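Local coordinates for uncharacterized protein YhfS (Escherichia coli, PDB 4J8L) that is of uncharacterised function, carries pyridoxal 5'-phosphate covalently attached to a lysine, and may have cysteine synthase activity, at residues Arg27-Ser32 with Gln231-Leu236; Gln287-Arg292 with Glu356-Ile361. All blocks are in the same frame, centred on the assembly; numbering follows the deposited sequence.

How the contacts relate
The two contacts lie far apart in a single chain, with centres about 47 Å apart and nearest atoms about 31 Å apart, and they share no residue. They come in series: contact 1 joins the turn after helix 11-28 to the long helix 229-261 and is complete before contact 2 begins. Contact 2 then ties the start of helix 290-299 to the end of helix 347-360, in the smaller domain built on the antiparallel sheet that includes strands 268-275 and 279-285. Between the segments of contact 1 runs the whole seven-stranded mixed sheet. Each domain thus has one contact, contact 1 at the N-terminal side of the cofactor-bearing part and contact 2 in the C-terminal domain.

Contact 1: Arg27-Ser32 with Gln231-Leu236; sequences RHFPGS and QALEVL
Phe29 reaches from the turn between helix 11-28 and the short helix 31-34 to Leu233 and Leu236, on the flank of the long helix 229-261. In a fold of the pyridoxal-phosphate aminotransferase type, this joins the N-terminal region to the long helix that follows the large sheet. The two leucines stand three residues apart, close to one helical turn, and both present a methyl to the same ring. Phe29 contributes half of the modest 82 Å² buried here, and the leucines share the rest almost equally. The backbones stay well separated, the CA atoms of Phe29 and Leu233 being 11.3 Å apart, so the side chains alone span the gap. With CG of Phe29 swung beside the backbone N (chi1 -75°), the ring extends toward the helix and its far end makes the contact. Both methyls approach the ring obliquely. Phe34 of helix 31-34 joins the apolar cluster, meeting Phe29 edge-to-face and touching both leucines, while Arg54 of helix 50-62 also packs against Phe29. Within the trio, CZ of Phe29 lies 4.4 Å from CD2 of Leu233, and CE2 of Phe29 lies 4.3 Å from CD1 of Leu236.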
ATOM      1  N   ARG A  27     -10.130  19.010  14.829  1.00 18.64           N
ATOM      2  CA  ARG A  27     -10.613  18.617  16.146  1.00 20.70           C
ATOM      3  C   ARG A  27      -9.485  18.274  17.113  1.00 22.36           C
ATOM      4  O   ARG A  27      -9.709  18.141  18.317  1.00 23.90           O
ATOM      5  CB  ARG A  27     -11.599  17.455  16.014  1.00 22.01           C
ATOM      6  CG  ARG A  27     -12.991  17.915  15.605  1.00 28.26           C
ATOM      7  CD  ARG A  27     -13.999  16.773  15.588  1.00 28.65           C
ATOM      8  NE  ARG A  27     -13.812  15.900  14.446  1.00 26.85           N
ATOM      9  CZ  ARG A  27     -13.235  14.702  14.510  1.00 30.93           C
ATOM     10  NH1 ARG A  27     -12.808  14.232  15.676  1.00 33.14           N
ATOM     11  NH2 ARG A  27     -13.101  13.969  13.415  1.00 30.46           N
ATOM     12  N   HIS A  28      -8.273  18.143  16.581  1.00 17.89           N
ATOM     13  CA  HIS A  28      -7.110  17.781  17.389  1.00 17.49           C
ATOM     14  C   HIS A  28      -6.056  18.876  17.480  1.00 18.53           C
ATOM     15  O   HIS A  28      -5.179  18.808  18.341  1.00 23.86           O
ATOM     16  CB  HIS A  28      -6.464  16.492  16.858  1.00 16.29           C
ATOM     17  CG  HIS A  28      -7.297  15.273  17.086  1.00 15.86           C
ATOM     18  ND1 HIS A  28      -8.289  14.871  16.215  1.00 18.07           N
ATOM     19  CD2 HIS A  28      -7.311  14.384  18.109  1.00 17.55           C
ATOM     20  CE1 HIS A  28      -8.869  13.781  16.690  1.00 18.50           C
ATOM     21  NE2 HIS A  28      -8.291  13.464  17.832  1.00 19.68           N
ATOM     22  N   PHE A  29      -6.136  19.866  16.591  1.00 17.03           N
ATOM     23  CA  PHE A  29      -5.201  20.995  16.574  1.00 17.23           C
ATOM     24  C   PHE A  29      -5.965  22.315  16.577  1.00 15.20           C
ATOM     25  O   PHE A  29      -6.601  22.643  15.581  1.00 17.05           O
ATOM     26  CB  PHE A  29      -4.380  21.020  15.272  1.00 17.94           C
ATOM     27  CG  PHE A  29      -3.279  19.990  15.192  1.00 18.70           C
ATOM     28  CD1 PHE A  29      -1.989  20.304  15.589  1.00 19.37           C
ATOM     29  CD2 PHE A  29      -3.530  18.733  14.668  1.00 15.80           C
ATOM     30  CE1 PHE A  29      -0.966  19.362  15.491  1.00 20.46           C
ATOM     31  CE2 PHE A  29      -2.518  17.786  14.570  1.00 17.08           C
ATOM     32  CZ  PHE A  29      -1.233  18.104  14.978  1.00 22.28           C
ATOM     33  N   PRO A  30      -5.886  23.099  17.672  1.00 18.46           N
ATOM     34  CA  PRO A  30      -6.284  24.510  17.554  1.00 16.79           C
ATOM     35  C   PRO A  30      -5.477  25.109  16.398  1.00 17.80           C
ATOM     36  O   PRO A  30      -4.326  24.711  16.212  1.00 17.61           O
ATOM     37  CB  PRO A  30      -5.841  25.110  18.892  1.00 21.41           C
ATOM     38  CG  PRO A  30      -5.859  23.946  19.852  1.00 22.08           C
ATOM     39  CD  PRO A  30      -5.375  22.772  19.011  1.00 17.87           C
ATOM     40  N   GLY A  31      -6.064  26.016  15.624  1.00 17.71           N
ATOM     41  CA  GLY A  31      -5.413  26.510  14.416  1.00 19.03           C
ATOM     42  C   GLY A  31      -3.993  27.005  14.615  1.00 21.94           C
ATOM     43  O   GLY A  31      -3.101  26.693  13.824  1.00 20.77           O
ATOM     44  N   SER A  32      -3.768  27.768  15.678  1.00 20.59           N
ATOM     45  CA  SER A  32      -2.435  28.312  15.918  1.00 22.14           C
ATOM     46  C   SER A  32      -1.426  27.189  16.140  1.00 23.87           C
ATOM     47  O   SER A  32      -0.261  27.306  15.753  1.00 27.12           O
ATOM     48  CB  SER A  32      -2.435  29.280  17.099  1.00 29.33           C
ATOM     49  OG  SER A  32      -2.767  28.600  18.293  1.00 32.76           O
ATOM     50  N   GLN A 231       8.160  15.831  10.627  1.00 15.61           N
ATOM     51  CA  GLN A 231       7.883  14.647   9.820  1.00 14.37           C
ATOM     52  C   GLN A 231       6.426  14.229   9.960  1.00 14.39           C
ATOM     53  O   GLN A 231       5.768  13.872   8.983  1.00 12.54           O
ATOM     54  CB  GLN A 231       8.772  13.485  10.243  1.00 16.32           C
ATOM     55  CG  GLN A 231      10.241  13.655   9.943  1.00 18.07           C
ATOM     56  CD  GLN A 231      11.031  12.481  10.475  1.00 18.02           C
ATOM     57  OE1 GLN A 231      11.082  12.255  11.689  1.00 17.80           O
ATOM     58  NE2 GLN A 231      11.622  11.710   9.572  1.00 17.66           N
ATOM     59  N   ALA A 232       5.924  14.275  11.189  1.00 14.35           N
ATOM     60  CA  ALA A 232       4.544  13.892  11.442  1.00 15.42           C
ATOM     61  C   ALA A 232       3.583  14.811  10.686  1.00 14.62           C
ATOM     62  O   ALA A 232       2.603  14.345  10.106  1.00 15.06           O
ATOM     63  CB  ALA A 232       4.244  13.922  12.941  1.00 14.14           C
ATOM     64  N   LEU A 233       3.851  16.116  10.711  1.00 13.41           N
ATOM     65  CA  LEU A 233       3.036  17.058   9.947  1.00 15.50           C
ATOM     66  C   LEU A 233       3.123  16.787   8.446  1.00 16.78           C
ATOM     67  O   LEU A 233       2.132  16.933   7.730  1.00 17.93           O
ATOM     68  CB  LEU A 233       3.457  18.489  10.251  1.00 15.32           C
ATOM     69  CG  LEU A 233       3.088  18.897  11.677  1.00 20.31           C
ATOM     70  CD1 LEU A 233       3.768  20.202  12.012  1.00 19.40           C
ATOM     71  CD2 LEU A 233       1.575  19.031  11.774  1.00 20.47           C
ATOM     72  N   GLU A 234       4.293  16.372   7.968  1.00 13.25           N
ATOM     73  CA  GLU A 234       4.425  16.041   6.550  1.00 14.04           C
ATOM     74  C   GLU A 234       3.598  14.810   6.172  1.00 16.05           C
ATOM     75  O   GLU A 234       3.095  14.713   5.047  1.00 16.26           O
ATOM     76  CB  GLU A 234       5.888  15.843   6.146  1.00 16.73           C
ATOM     77  CG  GLU A 234       6.066  15.730   4.635  1.00 27.73           C
ATOM     78  CD  GLU A 234       7.510  15.585   4.208  1.00 32.69           C
ATOM     79  OE1 GLU A 234       8.403  15.983   4.990  1.00 26.65           O
ATOM     80  OE2 GLU A 234       7.740  15.075   3.085  1.00 29.46           O
ATOM     81  N   VAL A 235       3.457  13.878   7.110  1.00 14.76           N
ATOM     82  CA  VAL A 235       2.601  12.722   6.886  1.00 12.26           C
ATOM     83  C   VAL A 235       1.164  13.194   6.644  1.00 13.31           C
ATOM     84  O   VAL A 235       0.504  12.743   5.712  1.00 16.18           O
ATOM     85  CB  VAL A 235       2.615  11.755   8.096  1.00 14.96           C
ATOM     86  CG1 VAL A 235       1.495  10.719   7.968  1.00 16.73           C
ATOM     87  CG2 VAL A 235       3.974  11.058   8.200  1.00 14.66           C
ATOM     88  N   LEU A 236       0.668  14.082   7.500  1.00 13.87           N
ATOM     89  CA  LEU A 236      -0.682  14.604   7.305  1.00 14.71           C
ATOM     90  C   LEU A 236      -0.830  15.333   5.978  1.00 16.22           C
ATOM     91  O   LEU A 236      -1.838  15.167   5.289  1.00 19.55           O
ATOM     92  CB  LEU A 236      -1.073  15.569   8.427  1.00 16.86           C
ATOM     93  CG  LEU A 236      -1.356  14.991   9.799  1.00 20.47           C
ATOM     94  CD1 LEU A 236      -1.848  16.135  10.685  1.00 17.45           C
ATOM     95  CD2 LEU A 236      -2.392  13.893   9.687  1.00 27.02           C
TER

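Contact 2: Gln287-Arg292 with Glu356-Ile361; sequences QPIAAR and ESIASI
Ile361 meets both Ile289 and Arg292, touching the arginine at CB while the flat guanidinium of Arg292 folds over Ile289. Ile289 CG2 lies against one guanidinium face, 3.6 Å above its plane and nearer its margin than its centre. A bend at chi3 (-82°) turns the arginine back toward the start of its own helix, where NH2 of Arg292 donates a hydrogen bond of 2.9 Å to O of Pro288. The bond is bent (143° at the hydrogen), the donor stands above the carbonyl plane, and the acceptor is tilted slightly from the guanidinium plane. This single bond helps set the rotation of the group, while Pro288 itself centres an inverse gamma turn that leads into the helix.

Across the contact the interactions are apolar, with no hydrogen bond between the segments. Ile361, the last residue of the chain, contributes the largest share of the 208 Å² buried. Its two branches divide the work: CD1 of Ile361 reaches CG2 of Ile289 at 3.7 Å, whereas CG2 of Ile361 rests 3.8 Å from CB of Arg292. The Ile289 and Ile361 side chains run roughly perpendicular. In Ile361, CG1 is flanked by N and C (chi1 64°), which sends the CD1 branch toward Ile289. Farther in, CD1 of Ile289 comes to 4.4 Å from CG1 of Ile358, three residues before Ile361. Val293 of helix 290-299, together with Val265 and Glu267, continues the packing round Ile358, and Glu296 touches Ile361.

The chain terminus, with its carboxylate, and the last turn of helix 347-360 thus pack on the N-cap, Ile289, and first turn of helix 290-299, within the small alpha/beta domain of this pyridoxal-phosphate aminotransferase-like fold.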
ATOM      1  N   GLN A 287       4.690  -8.013 -30.652  1.00 21.99           N
ATOM      2  CA  GLN A 287       6.071  -8.401 -30.873  1.00 24.22           C
ATOM      3  C   GLN A 287       6.855  -8.186 -29.586  1.00 20.60           C
ATOM      4  O   GLN A 287       6.461  -7.364 -28.748  1.00 19.93           O
ATOM      5  CB  GLN A 287       6.676  -7.567 -32.009  1.00 25.71           C
ATOM      6  CG  GLN A 287       5.878  -7.611 -33.295  1.00 30.88           C
ATOM      7  CD  GLN A 287       5.966  -8.954 -33.975  1.00 42.59           C
ATOM      8  OE1 GLN A 287       6.984  -9.641 -33.886  1.00 49.03           O
ATOM      9  NE2 GLN A 287       4.893  -9.345 -34.654  1.00 46.68           N
ATOM     10  N   PRO A 288       7.960  -8.928 -29.421  1.00 21.30           N
ATOM     11  CA  PRO A 288       8.764  -8.849 -28.196  1.00 22.05           C
ATOM     12  C   PRO A 288       9.626  -7.593 -28.147  1.00 21.34           C
ATOM     13  O   PRO A 288      10.852  -7.676 -28.264  1.00 23.17           O
ATOM     14  CB  PRO A 288       9.647 -10.102 -28.279  1.00 22.12           C
ATOM     15  CG  PRO A 288       9.764 -10.376 -29.752  1.00 23.31           C
ATOM     16  CD  PRO A 288       8.415 -10.017 -30.307  1.00 23.58           C
ATOM     17  N   ILE A 289       8.975  -6.447 -27.964  1.00 21.87           N
ATOM     18  CA  ILE A 289       9.641  -5.149 -28.026  1.00 19.87           C
ATOM     19  C   ILE A 289       9.613  -4.422 -26.686  1.00 17.27           C
ATOM     20  O   ILE A 289       9.933  -3.241 -26.619  1.00 19.17           O
ATOM     21  CB  ILE A 289       8.972  -4.237 -29.074  1.00 19.03           C
ATOM     22  CG1 ILE A 289       7.489  -4.050 -28.743  1.00 22.26           C
ATOM     23  CG2 ILE A 289       9.149  -4.815 -30.465  1.00 21.18           C
ATOM     24  CD1 ILE A 289       6.787  -2.986 -29.591  1.00 22.72           C
ATOM     25  N   ALA A 290       9.251  -5.134 -25.621  1.00 18.07           N
ATOM     26  CA  ALA A 290       9.024  -4.489 -24.329  1.00 17.11           C
ATOM     27  C   ALA A 290      10.253  -3.744 -23.825  1.00 17.88           C
ATOM     28  O   ALA A 290      10.145  -2.592 -23.403  1.00 20.24           O
ATOM     29  CB  ALA A 290       8.566  -5.506 -23.296  1.00 21.94           C
ATOM     30  N   ALA A 291      11.414  -4.390 -23.884  1.00 19.83           N
ATOM     31  CA  ALA A 291      12.633  -3.769 -23.375  1.00 22.35           C
ATOM     32  C   ALA A 291      12.995  -2.523 -24.187  1.00 19.93           C
ATOM     33  O   ALA A 291      13.351  -1.485 -23.614  1.00 21.34           O
ATOM     34  CB  ALA A 291      13.773  -4.754 -23.367  1.00 21.97           C
ATOM     35  N   ARG A 292      12.884  -2.624 -25.510  1.00 18.52           N
ATOM     36  CA  ARG A 292      13.138  -1.467 -26.371  1.00 17.57           C
ATOM     37  C   ARG A 292      12.149  -0.329 -26.113  1.00 18.50           C
ATOM     38  O   ARG A 292      12.542   0.835 -26.097  1.00 24.07           O
ATOM     39  CB  ARG A 292      13.128  -1.864 -27.845  1.00 20.01           C
ATOM     40  CG  ARG A 292      14.371  -2.624 -28.260  1.00 27.45           C
ATOM     41  CD  ARG A 292      14.178  -3.271 -29.611  1.00 36.22           C
ATOM     42  NE  ARG A 292      13.458  -4.536 -29.516  1.00 38.99           N
ATOM     43  CZ  ARG A 292      13.003  -5.206 -30.568  1.00 41.97           C
ATOM     44  NH1 ARG A 292      13.180  -4.710 -31.787  1.00 34.86           N
ATOM     45  NH2 ARG A 292      12.366  -6.361 -30.405  1.00 42.22           N
ATOM     46  N   GLU A 356       5.168   7.169 -29.572  1.00 23.03           N
ATOM     47  CA  GLU A 356       6.454   7.704 -30.002  1.00 22.72           C
ATOM     48  C   GLU A 356       7.586   6.706 -29.755  1.00 23.29           C
ATOM     49  O   GLU A 356       8.499   6.575 -30.576  1.00 24.26           O
ATOM     50  CB  GLU A 356       6.742   9.032 -29.305  1.00 21.42           C
ATOM     51  CG  GLU A 356       5.844  10.181 -29.748  1.00 21.57           C
ATOM     52  CD  GLU A 356       6.162  11.464 -29.009  1.00 27.14           C
ATOM     53  OE1 GLU A 356       7.067  11.444 -28.151  1.00 25.80           O
ATOM     54  OE2 GLU A 356       5.523  12.495 -29.293  1.00 33.21           O
ATOM     55  N   SER A 357       7.516   6.005 -28.625  1.00 24.53           N
ATOM     56  CA  SER A 357       8.525   5.011 -28.276  1.00 23.07           C
ATOM     57  C   SER A 357       8.505   3.845 -29.259  1.00 26.11           C
ATOM     58  O   SER A 357       9.555   3.421 -29.756  1.00 27.57           O
ATOM     59  CB  SER A 357       8.319   4.517 -26.846  1.00 23.05           C
ATOM     60  OG  SER A 357       8.428   5.602 -25.937  1.00 20.96           O
ATOM     61  N   ILE A 358       7.311   3.332 -29.545  1.00 24.17           N
ATOM     62  CA  ILE A 358       7.153   2.252 -30.523  1.00 25.88           C
ATOM     63  C   ILE A 358       7.650   2.653 -31.915  1.00 27.78           C
ATOM     64  O   ILE A 358       8.283   1.855 -32.632  1.00 28.34           O
ATOM     65  CB  ILE A 358       5.680   1.784 -30.596  1.00 26.23           C
ATOM     66  CG1 ILE A 358       5.294   1.092 -29.291  1.00 25.03           C
ATOM     67  CG2 ILE A 358       5.453   0.853 -31.794  1.00 26.35           C
ATOM     68  CD1 ILE A 358       3.803   0.935 -29.096  1.00 24.13           C
ATOM     69  N   ALA A 359       7.379   3.895 -32.300  1.00 26.18           N
ATOM     70  CA  ALA A 359       7.789   4.376 -33.612  1.00 30.98           C
ATOM     71  C   ALA A 359       9.308   4.507 -33.720  1.00 30.96           C
ATOM     72  O   ALA A 359       9.856   4.545 -34.818  1.00 34.65           O
ATOM     73  CB  ALA A 359       7.114   5.712 -33.924  1.00 29.60           C
ATOM     74  N   SER A 360       9.980   4.557 -32.576  1.00 31.99           N
ATOM     75  CA  SER A 360      11.397   4.899 -32.529  1.00 42.57           C
ATOM     76  C   SER A 360      12.316   3.704 -32.297  1.00 54.39           C
ATOM     77  O   SER A 360      13.538   3.841 -32.354  1.00 58.00           O
ATOM     78  CB  SER A 360      11.641   5.949 -31.446  1.00 50.76           C
ATOM     79  OG  SER A 360      13.005   6.324 -31.393  1.00 59.00           O
ATOM     80  N   ILE A 361      11.738   2.538 -32.031  1.00 35.65           N
ATOM     81  CA  ILE A 361      12.545   1.345 -31.771  1.00 43.25           C
ATOM     82  C   ILE A 361      13.275   0.887 -33.032  1.00 45.80           C
ATOM     83  O   ILE A 361      14.306   0.217 -32.951  1.00 73.07           O
ATOM     84  CB  ILE A 361      11.705   0.172 -31.218  1.00 44.21           C
ATOM     85  CG1 ILE A 361      10.683  -0.295 -32.253  1.00 47.60           C
ATOM     86  CG2 ILE A 361      11.016   0.563 -29.919  1.00 42.20           C
ATOM     87  CD1 ILE A 361       9.818  -1.435 -31.767  1.00 52.65           C
ATOM     88  OXT ILE A 361      12.856   1.182 -34.155  1.00 48.67           O
TER